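Arginyl-trna synthetase (Thermus thermophilus, PDB 1IQ0) probably joins L-arginine to its cognate tRNA(Arg) at the expense of ATP, as a monomeric class I aminoacyl-tRNA synthetase. Local coordinates at residues L58-E69 with L78-A86; L253-F263 with A273-V281. All coordinates share one frame; numbering follows the deposited sequence.

Contact 1 comes first along the chain, and its residues 58-69 and 78-86 close before contact 2 (253-263 with 273-281) opens. Their centres lie about 55 Å apart and their nearest atoms about 35 Å, so the two never meet. Each brings together the strands of a beta hairpin, but in separate antiparallel sheets: contact 1 in the four-stranded sheet of the N-terminal domain, contact 2 in a three-stranded sheet within the range of the catalytic domain. Neither hairpin is part of the large mixed sheet. Both sit far from the centre of the chain, about 35 Å and 34 Å away, and so shape two separate outlying parts of the monomer.

Contact 1: residues L58-E69 with L78-A86; sequences LKDRLPLPEFVE and LNFRLRTEA
E66 OE1 takes R83 NH2 at 2.7 Å in a salt bridge beside the hairpin of strands 68-74 and 77-82, which edges the antiparallel sheet of the N-terminal domain. Carboxylate and guanidinium stand nearly perpendicular, 83° apart. The E66 chain folds back to reach the arginine, with CG between the backbone N and the carbonyl carbon (chi1 65°) and a further bend at chi2. E66 O lies over one face of the same guanidinium, too poorly angled to count as a hydrogen bond.

The backbones pair next to this bridge. R83 N gives an almost straight bond to F67 O, 2.9 Å, and E69 N reaches R81 O in its carbonyl plane. Between these bonds V68 and L82 form a non-hydrogen-bonded antiparallel pair whose side chains diverge. F67 CB rests on A86 CB at 3.5 Å, in the first turn of helix 84-92, while the F67 ring runs alongside L82 and receives its CD2 at the edge.

Farther back, the end of helix 51-60 and the loop after it close over the sheet. L58 CD2 meets L78 CD2 at 3.7 Å, and helix 3-15 packs against L58, L62 and F80. The R81 guanidinium has its salt bridge with E70; the E69 carboxylate stays beyond salt-bridge range, OE2 4.2 Å from R81 NH1. L62 CD2 points into the edge of the F80 ring, in its plane, 3.6 Å from CE2.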
loop_
_atom_site.group_PDB
_atom_site.type_symbol
_atom_site.label_atom_id
_atom_site.label_comp_id
_atom_site.label_asym_id
_atom_site.label_seq_id
_atom_site.Cartn_x
_atom_site.Cartn_y
_atom_site.Cartn_z
ATOM N N LEU A 58 -33.621 8.350 -15.925
ATOM C CA LEU A 58 -33.149 7.489 -14.849
ATOM C C LEU A 58 -34.026 7.659 -13.614
ATOM O O LEU A 58 -34.371 6.688 -12.938
ATOM C CB LEU A 58 -31.696 7.827 -14.507
ATOM C CG LEU A 58 -31.043 7.024 -13.379
ATOM C CD1 LEU A 58 -31.143 5.535 -13.679
ATOM C CD2 LEU A 58 -29.587 7.446 -13.234
ATOM N N LYS A 59 -34.385 8.901 -13.327
ATOM C CA LYS A 59 -35.226 9.205 -12.179
ATOM C C LYS A 59 -36.568 8.489 -12.301
ATOM O O LYS A 59 -37.110 7.994 -11.314
ATOM C CB LYS A 59 -35.460 10.715 -12.086
ATOM C CG LYS A 59 -36.293 11.144 -10.894
ATOM C CD LYS A 59 -36.630 12.625 -10.966
ATOM C CE LYS A 59 -37.341 13.091 -9.707
ATOM N NZ LYS A 59 -38.505 12.223 -9.392
ATOM N N ASP A 60 -37.092 8.431 -13.520
ATOM C CA ASP A 60 -38.380 7.798 -13.786
ATOM C C ASP A 60 -38.420 6.287 -13.552
ATOM O O ASP A 60 -39.438 5.750 -13.114
ATOM C CB ASP A 60 -38.814 8.110 -15.221
ATOM C CG ASP A 60 -39.034 9.593 -15.452
ATOM O OD1 ASP A 60 -39.307 9.983 -16.605
ATOM O OD2 ASP A 60 -38.937 10.373 -14.481
ATOM N N ARG A 61 -37.320 5.601 -13.839
ATOM C CA ARG A 61 -37.274 4.157 -13.658
ATOM C C ARG A 61 -36.406 3.720 -12.487
ATOM O O ARG A 61 -35.957 2.573 -12.441
ATOM C CB ARG A 61 -36.768 3.481 -14.934
ATOM C CG ARG A 61 -37.621 3.752 -16.155
ATOM C CD ARG A 61 -37.150 2.944 -17.347
ATOM N NE ARG A 61 -37.954 3.223 -18.532
ATOM C CZ ARG A 61 -37.803 2.609 -19.701
ATOM N NH1 ARG A 61 -36.877 1.672 -19.845
ATOM N NH2 ARG A 61 -38.583 2.931 -20.724
ATOM N N LEU A 62 -36.170 4.622 -11.538
ATOM C CA LEU A 62 -35.339 4.284 -10.388
ATOM C C LEU A 62 -36.104 4.138 -9.082
ATOM O O LEU A 62 -36.584 5.122 -8.520
ATOM C CB LEU A 62 -34.239 5.328 -10.199
ATOM C CG LEU A 62 -33.334 5.111 -8.979
ATOM C CD1 LEU A 62 -32.653 3.754 -9.063
ATOM C CD2 LEU A 62 -32.296 6.216 -8.911
ATOM N N PRO A 63 -36.236 2.900 -8.583
ATOM C CA PRO A 63 -36.949 2.685 -7.323
ATOM C C PRO A 63 -36.030 3.178 -6.204
ATOM O O PRO A 63 -34.971 2.598 -5.951
ATOM C CB PRO A 63 -37.155 1.174 -7.301
ATOM C CG PRO A 63 -35.919 0.672 -7.981
ATOM C CD PRO A 63 -35.769 1.622 -9.150
ATOM N N LEU A 64 -36.435 4.259 -5.549
ATOM C CA LEU A 64 -35.639 4.862 -4.484
ATOM C C LEU A 64 -35.366 3.989 -3.270
ATOM O O LEU A 64 -36.284 3.410 -2.691
ATOM C CB LEU A 64 -36.300 6.160 -4.010
ATOM C CG LEU A 64 -36.509 7.259 -5.059
ATOM C CD1 LEU A 64 -37.239 8.437 -4.419
ATOM C CD2 LEU A 64 -35.163 7.700 -5.633
ATOM N N PRO A 65 -34.086 3.866 -2.877
ATOM C CA PRO A 65 -33.775 3.051 -1.698
ATOM C C PRO A 65 -34.463 3.794 -0.549
ATOM O O PRO A 65 -34.654 5.012 -0.640
ATOM C CB PRO A 65 -32.255 3.138 -1.609
ATOM C CG PRO A 65 -31.840 3.294 -3.049
ATOM C CD PRO A 65 -32.857 4.285 -3.575
ATOM N N GLU A 66 -34.837 3.089 0.517
ATOM C CA GLU A 66 -35.530 3.732 1.634
ATOM C C GLU A 66 -34.763 4.873 2.300
ATOM O O GLU A 66 -35.358 5.690 2.997
ATOM C CB GLU A 66 -35.941 2.689 2.695
ATOM C CG GLU A 66 -34.798 1.978 3.428
ATOM C CD GLU A 66 -34.117 2.853 4.473
ATOM O OE1 GLU A 66 -34.830 3.536 5.240
ATOM O OE2 GLU A 66 -32.868 2.850 4.537
ATOM N N PHE A 67 -33.452 4.943 2.080
ATOM C CA PHE A 67 -32.659 5.999 2.697
ATOM C C PHE A 67 -32.576 7.270 1.861
ATOM O O PHE A 67 -32.001 8.267 2.300
ATOM C CB PHE A 67 -31.249 5.484 3.042
ATOM C CG PHE A 67 -30.495 4.904 1.874
ATOM C CD1 PHE A 67 -29.946 5.729 0.898
ATOM C CD2 PHE A 67 -30.326 3.525 1.756
ATOM C CE1 PHE A 67 -29.235 5.192 -0.182
ATOM C CE2 PHE A 67 -29.618 2.975 0.682
ATOM C CZ PHE A 67 -29.071 3.815 -0.289
ATOM N N VAL A 68 -33.160 7.245 0.666
ATOM C CA VAL A 68 -33.148 8.423 -0.203
ATOM C C VAL A 68 -34.453 9.211 -0.084
ATOM O O VAL A 68 -35.544 8.682 -0.309
ATOM C CB VAL A 68 -32.921 8.044 -1.683
ATOM C CG1 VAL A 68 -33.032 9.287 -2.567
ATOM C CG2 VAL A 68 -31.540 7.418 -1.848
ATOM N N GLU A 69 -34.321 10.482 0.276
ATOM C CA GLU A 69 -35.462 11.372 0.451
ATOM C C GLU A 69 -36.065 11.777 -0.890
ATOM O O GLU A 69 -37.278 11.699 -1.082
ATOM C CB GLU A 69 -35.018 12.629 1.207
ATOM C CG GLU A 69 -36.117 13.649 1.493
ATOM C CD GLU A 69 -36.852 13.376 2.792
ATOM O OE1 GLU A 69 -37.685 12.446 2.834
ATOM O OE2 GLU A 69 -36.584 14.093 3.779
ATOM N N LEU A 78 -27.781 13.590 -11.719
ATOM C CA LEU A 78 -28.998 13.178 -11.035
ATOM C C LEU A 78 -28.535 13.157 -9.581
ATOM O O LEU A 78 -27.744 12.295 -9.186
ATOM C CB LEU A 78 -29.471 11.787 -11.462
ATOM C CG LEU A 78 -30.671 11.310 -10.619
ATOM C CD1 LEU A 78 -31.798 12.347 -10.664
ATOM C CD2 LEU A 78 -31.170 9.968 -11.121
ATOM N N ASN A 79 -28.992 14.132 -8.800
ATOM C CA ASN A 79 -28.596 14.225 -7.400
ATOM C C ASN A 79 -29.581 13.568 -6.451
ATOM O O ASN A 79 -30.769 13.445 -6.750
ATOM C CB ASN A 79 -28.401 15.685 -6.991
ATOM C CG ASN A 79 -27.247 16.342 -7.711
ATOM O OD1 ASN A 79 -26.252 15.695 -8.044
ATOM N ND2 ASN A 79 -27.363 17.640 -7.941
ATOM N N PHE A 80 -29.073 13.149 -5.298
ATOM C CA PHE A 80 -29.906 12.500 -4.304
ATOM C C PHE A 80 -29.779 13.150 -2.935
ATOM O O PHE A 80 -28.673 13.340 -2.419
ATOM C CB PHE A 80 -29.538 11.017 -4.178
ATOM C CG PHE A 80 -29.579 10.270 -5.474
ATOM C CD1 PHE A 80 -28.506 10.326 -6.357
ATOM C CD2 PHE A 80 -30.700 9.523 -5.823
ATOM C CE1 PHE A 80 -28.547 9.644 -7.576
ATOM C CE2 PHE A 80 -30.755 8.836 -7.038
ATOM C CZ PHE A 80 -29.675 8.897 -7.917
ATOM N N ARG A 81 -30.919 13.496 -2.353
ATOM C CA ARG A 81 -30.936 14.080 -1.027
ATOM C C ARG A 81 -31.328 12.921 -0.118
ATOM O O ARG A 81 -32.354 12.278 -0.335
ATOM C CB ARG A 81 -31.958 15.219 -0.950
ATOM C CG ARG A 81 -32.043 15.902 0.422
ATOM C CD ARG A 81 -32.492 17.355 0.290
ATOM N NE ARG A 81 -33.557 17.509 -0.700
ATOM C CZ ARG A 81 -34.816 17.124 -0.520
ATOM N NH1 ARG A 81 -35.188 16.563 0.623
ATOM N NH2 ARG A 81 -35.700 17.283 -1.497
ATOM N N LEU A 82 -30.496 12.645 0.884
ATOM C CA LEU A 82 -30.742 11.545 1.802
ATOM C C LEU A 82 -31.675 11.914 2.943
ATOM O O LEU A 82 -31.793 13.081 3.312
ATOM C CB LEU A 82 -29.412 11.048 2.384
ATOM C CG LEU A 82 -28.350 10.568 1.381
ATOM C CD1 LEU A 82 -27.115 10.086 2.130
ATOM C CD2 LEU A 82 -28.918 9.443 0.511
ATOM N N ARG A 83 -32.359 10.918 3.493
ATOM C CA ARG A 83 -33.223 11.175 4.632
ATOM C C ARG A 83 -32.248 11.331 5.795
ATOM O O ARG A 83 -31.422 10.451 6.054
ATOM C CB ARG A 83 -34.170 10.001 4.897
ATOM C CG ARG A 83 -35.205 9.762 3.810
ATOM C CD ARG A 83 -36.321 8.879 4.337
ATOM N NE ARG A 83 -35.793 7.690 4.996
ATOM C CZ ARG A 83 -36.526 6.832 5.698
ATOM N NH1 ARG A 83 -37.833 7.028 5.836
ATOM N NH2 ARG A 83 -35.948 5.780 6.269
ATOM N N THR A 84 -32.329 12.459 6.482
ATOM C CA THR A 84 -31.428 12.724 7.595
ATOM C C THR A 84 -31.324 11.571 8.594
ATOM O O THR A 84 -30.223 11.183 8.977
ATOM C CB THR A 84 -31.844 14.017 8.295
ATOM O OG1 THR A 84 -31.751 15.090 7.347
ATOM C CG2 THR A 84 -30.933 14.316 9.491
ATOM N N GLU A 85 -32.462 11.012 8.994
ATOM C CA GLU A 85 -32.473 9.906 9.945
ATOM C C GLU A 85 -31.673 8.706 9.435
ATOM O O GLU A 85 -30.826 8.162 10.154
ATOM C CB GLU A 85 -33.906 9.466 10.228
ATOM C CG GLU A 85 -34.001 8.296 11.192
ATOM C CD GLU A 85 -35.403 7.729 11.287
ATOM O OE1 GLU A 85 -35.612 6.795 12.088
ATOM O OE2 GLU A 85 -36.297 8.215 10.560
ATOM N N ALA A 86 -31.950 8.292 8.200
ATOM C CA ALA A 86 -31.259 7.154 7.604
ATOM C C ALA A 86 -29.770 7.453 7.495
ATOM O O ALA A 86 -28.933 6.587 7.735
ATOM C CB ALA A 86 -31.841 6.848 6.220
HETATM O O HOH W 1 -34.742 14.126 5.771
#

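Contact 2: residues L253-F263 with A273-V281; sequences LALLEQSPHVF and ALVMDASPV
The hairpin of strands 262-263 and 274-277, one side of a small three-stranded antiparallel sheet in the catalytic domain, follows helix 248-256 here. F263 and V275 form its hydrogen-bonded pair: F263 N donates to V275 O and V275 N to F263 O, both at 3.0 Å. Two residues along, past the non-hydrogen-bonded V262/M276 pair, D277 N donates to H261 O at 2.7 Å, nearly along the C=O axis.

V262 and M276 share the face turned to the helix. M276 CG is anti to its own N (chi1 -177°), and a bend at chi3 brings CE up against both methyls of L256, 3.5 Å from CD1 and from CD2. On the other face the F263 ring lies alongside V275, whose CG1 sits over it near the rim.

Beyond the strands, P280 CG stands 3.6 Å above the centre of the H261 ring, a CH-pi contact only 5° off the normal, and P260 CG covers the opposite face near the rim. Replacing H261 by an alanine removes the ring and would probably leave P280 CG without its aromatic face and a gap between the two prolines. D277 OD2 accepts from S279 N, closing an Asx turn, and from S279 OG, both from the same face of the carboxylate. Backbone bonds therefore set the strand pairing, while apolar and CH-pi packing ties it to the helix and the loop that carries P280.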
loop_
_atom_site.group_PDB
_atom_site.type_symbol
_atom_site.label_atom_id
_atom_site.label_comp_id
_atom_site.label_asym_id
_atom_site.label_seq_id
_atom_site.Cartn_x
_atom_site.Cartn_y
_atom_site.Cartn_z
ATOM N N LEU A 253 11.630 -21.702 -18.930
ATOM C CA LEU A 253 12.217 -21.713 -20.264
ATOM C C LEU A 253 11.637 -22.851 -21.111
ATOM O O LEU A 253 11.279 -22.651 -22.273
ATOM C CB LEU A 253 13.739 -21.853 -20.157
ATOM C CG LEU A 253 14.636 -20.632 -20.425
ATOM C CD1 LEU A 253 13.885 -19.346 -20.229
ATOM C CD2 LEU A 253 15.854 -20.701 -19.516
ATOM N N ALA A 254 11.525 -24.038 -20.523
ATOM C CA ALA A 254 10.986 -25.189 -21.243
ATOM C C ALA A 254 9.525 -24.964 -21.601
ATOM O O ALA A 254 9.082 -25.342 -22.679
ATOM C CB ALA A 254 11.130 -26.460 -20.402
ATOM N N LEU A 255 8.774 -24.346 -20.699
ATOM C CA LEU A 255 7.365 -24.087 -20.963
ATOM C C LEU A 255 7.223 -23.049 -22.081
ATOM O O LEU A 255 6.405 -23.211 -22.986
ATOM C CB LEU A 255 6.673 -23.608 -19.683
ATOM C CG LEU A 255 5.191 -23.232 -19.768
ATOM C CD1 LEU A 255 4.373 -24.394 -20.323
ATOM C CD2 LEU A 255 4.701 -22.844 -18.378
ATOM N N LEU A 256 8.043 -22.003 -22.044
ATOM C CA LEU A 256 7.986 -20.957 -23.066
ATOM C C LEU A 256 8.406 -21.424 -24.467
ATOM O O LEU A 256 7.804 -21.017 -25.468
ATOM C CB LEU A 256 8.849 -19.767 -22.641
ATOM C CG LEU A 256 8.283 -18.972 -21.465
ATOM C CD1 LEU A 256 9.295 -17.949 -20.961
ATOM C CD2 LEU A 256 7.004 -18.293 -21.924
ATOM N N GLU A 257 9.427 -22.275 -24.546
ATOM C CA GLU A 257 9.889 -22.761 -25.845
ATOM C C GLU A 257 8.835 -23.591 -26.573
ATOM O O GLU A 257 9.015 -23.940 -27.736
ATOM C CB GLU A 257 11.180 -23.576 -25.697
ATOM C CG GLU A 257 12.345 -22.773 -25.150
ATOM C CD GLU A 257 13.656 -23.541 -25.170
ATOM O OE1 GLU A 257 14.184 -23.782 -26.278
ATOM O OE2 GLU A 257 14.156 -23.906 -24.081
ATOM N N GLN A 258 7.745 -23.913 -25.885
ATOM C CA GLN A 258 6.655 -24.672 -26.495
ATOM C C GLN A 258 5.868 -23.745 -27.411
ATOM O O GLN A 258 5.144 -24.196 -28.300
ATOM C CB GLN A 258 5.707 -25.219 -25.429
ATOM C CG GLN A 258 6.189 -26.471 -24.727
ATOM C CD GLN A 258 5.291 -26.859 -23.566
ATOM O OE1 GLN A 258 4.057 -26.814 -23.669
ATOM N NE2 GLN A 258 5.902 -27.248 -22.458
ATOM N N SER A 259 6.005 -22.446 -27.174
ATOM C CA SER A 259 5.308 -21.441 -27.963
ATOM C C SER A 259 5.985 -21.183 -29.297
ATOM O O SER A 259 7.211 -21.129 -29.384
ATOM C CB SER A 259 5.225 -20.122 -27.194
ATOM O OG SER A 259 4.732 -19.088 -28.025
ATOM N N PRO A 260 5.189 -21.023 -30.361
ATOM C CA PRO A 260 5.758 -20.764 -31.684
ATOM C C PRO A 260 6.416 -19.381 -31.724
ATOM O O PRO A 260 7.241 -19.103 -32.594
ATOM C CB PRO A 260 4.544 -20.869 -32.603
ATOM C CG PRO A 260 3.419 -20.396 -31.724
ATOM C CD PRO A 260 3.719 -21.106 -30.426
ATOM N N HIS A 261 6.059 -18.525 -30.769
ATOM C CA HIS A 261 6.625 -17.181 -30.701
ATOM C C HIS A 261 7.871 -17.085 -29.818
ATOM O O HIS A 261 8.355 -15.995 -29.528
ATOM C CB HIS A 261 5.560 -16.196 -30.230
ATOM C CG HIS A 261 4.350 -16.179 -31.107
ATOM N ND1 HIS A 261 3.128 -16.671 -30.702
ATOM C CD2 HIS A 261 4.194 -15.799 -32.397
ATOM C CE1 HIS A 261 2.272 -16.599 -31.706
ATOM N NE2 HIS A 261 2.895 -16.075 -32.746
ATOM N N VAL A 262 8.376 -18.236 -29.387
ATOM C CA VAL A 262 9.592 -18.303 -28.574
ATOM C C VAL A 262 10.535 -19.181 -29.385
ATOM O O VAL A 262 10.316 -20.384 -29.515
ATOM C CB VAL A 262 9.329 -18.951 -27.196
ATOM C CG1 VAL A 262 10.647 -19.307 -26.524
ATOM C CG2 VAL A 262 8.549 -17.983 -26.315
ATOM N N PHE A 263 11.583 -18.579 -29.934
ATOM C CA PHE A 263 12.503 -19.323 -30.781
ATOM C C PHE A 263 13.898 -18.713 -30.844
ATOM O O PHE A 263 14.130 -17.606 -30.351
ATOM C CB PHE A 263 11.916 -19.381 -32.189
ATOM C CG PHE A 263 11.591 -18.026 -32.754
ATOM C CD1 PHE A 263 12.571 -17.265 -33.384
ATOM C CD2 PHE A 263 10.319 -17.483 -32.599
ATOM C CE1 PHE A 263 12.289 -15.981 -33.851
ATOM C CE2 PHE A 263 10.026 -16.200 -33.060
ATOM C CZ PHE A 263 11.013 -15.446 -33.686
ATOM N N ALA A 273 20.580 -16.668 -29.816
ATOM C CA ALA A 273 19.865 -16.261 -28.609
ATOM C C ALA A 273 18.432 -16.778 -28.609
ATOM O O ALA A 273 17.844 -16.979 -29.670
ATOM C CB ALA A 273 19.863 -14.736 -28.493
ATOM N N LEU A 274 17.882 -17.020 -27.420
ATOM C CA LEU A 274 16.497 -17.480 -27.316
ATOM C C LEU A 274 15.681 -16.225 -27.078
ATOM O O LEU A 274 15.914 -15.494 -26.116
ATOM C CB LEU A 274 16.303 -18.451 -26.149
ATOM C CG LEU A 274 14.853 -18.924 -25.977
ATOM C CD1 LEU A 274 14.443 -19.725 -27.205
ATOM C CD2 LEU A 274 14.702 -19.762 -24.718
ATOM N N VAL A 275 14.723 -15.973 -27.955
ATOM C CA VAL A 275 13.916 -14.776 -27.836
ATOM C C VAL A 275 12.421 -15.056 -27.801
ATOM O O VAL A 275 11.950 -16.090 -28.282
ATOM C CB VAL A 275 14.235 -13.814 -29.004
ATOM C CG1 VAL A 275 13.886 -14.473 -30.325
ATOM C CG2 VAL A 275 13.481 -12.519 -28.837
ATOM N N MET A 276 11.684 -14.119 -27.214
ATOM C CA MET A 276 10.234 -14.208 -27.110
ATOM C C MET A 276 9.632 -13.072 -27.937
ATOM O O MET A 276 9.915 -11.897 -27.689
ATOM C CB MET A 276 9.787 -14.049 -25.653
ATOM C CG MET A 276 8.285 -14.200 -25.454
ATOM S SD MET A 276 7.736 -13.764 -23.795
ATOM C CE MET A 276 8.351 -15.153 -22.868
ATOM N N ASP A 277 8.813 -13.422 -28.923
ATOM C CA ASP A 277 8.167 -12.417 -29.766
ATOM C C ASP A 277 6.860 -12.019 -29.096
ATOM O O ASP A 277 5.888 -12.777 -29.110
ATOM C CB ASP A 277 7.893 -12.994 -31.162
ATOM C CG ASP A 277 7.187 -12.004 -32.086
ATOM O OD1 ASP A 277 6.751 -12.426 -33.176
ATOM O OD2 ASP A 277 7.069 -10.812 -31.727
ATOM N N ALA A 278 6.842 -10.830 -28.505
ATOM C CA ALA A 278 5.657 -10.334 -27.811
ATOM C C ALA A 278 4.653 -9.604 -28.710
ATOM O O ALA A 278 3.601 -9.176 -28.232
ATOM C CB ALA A 278 6.085 -9.406 -26.668
ATOM N N SER A 279 4.959 -9.465 -29.998
ATOM C CA SER A 279 4.055 -8.744 -30.899
ATOM C C SER A 279 2.639 -9.309 -31.024
ATOM O O SER A 279 1.677 -8.552 -31.144
ATOM C CB SER A 279 4.679 -8.605 -32.297
ATOM O OG SER A 279 4.807 -9.854 -32.953
ATOM N N PRO A 280 2.483 -10.642 -30.990
ATOM C CA PRO A 280 1.134 -11.207 -31.109
ATOM C C PRO A 280 0.196 -10.928 -29.934
ATOM O O PRO A 280 -1.002 -11.198 -30.017
ATOM C CB PRO A 280 1.400 -12.700 -31.303
ATOM C CG PRO A 280 2.676 -12.913 -30.570
ATOM C CD PRO A 280 3.496 -11.710 -30.954
ATOM N N VAL A 281 0.732 -10.391 -28.844
ATOM C CA VAL A 281 -0.093 -10.086 -27.679
ATOM C C VAL A 281 0.024 -8.619 -27.301
ATOM O O VAL A 281 -0.846 -8.076 -26.625
ATOM C CB VAL A 281 0.302 -10.945 -26.451
ATOM C CG1 VAL A 281 0.081 -12.415 -26.753
ATOM C CG2 VAL A 281 1.749 -10.687 -26.074
#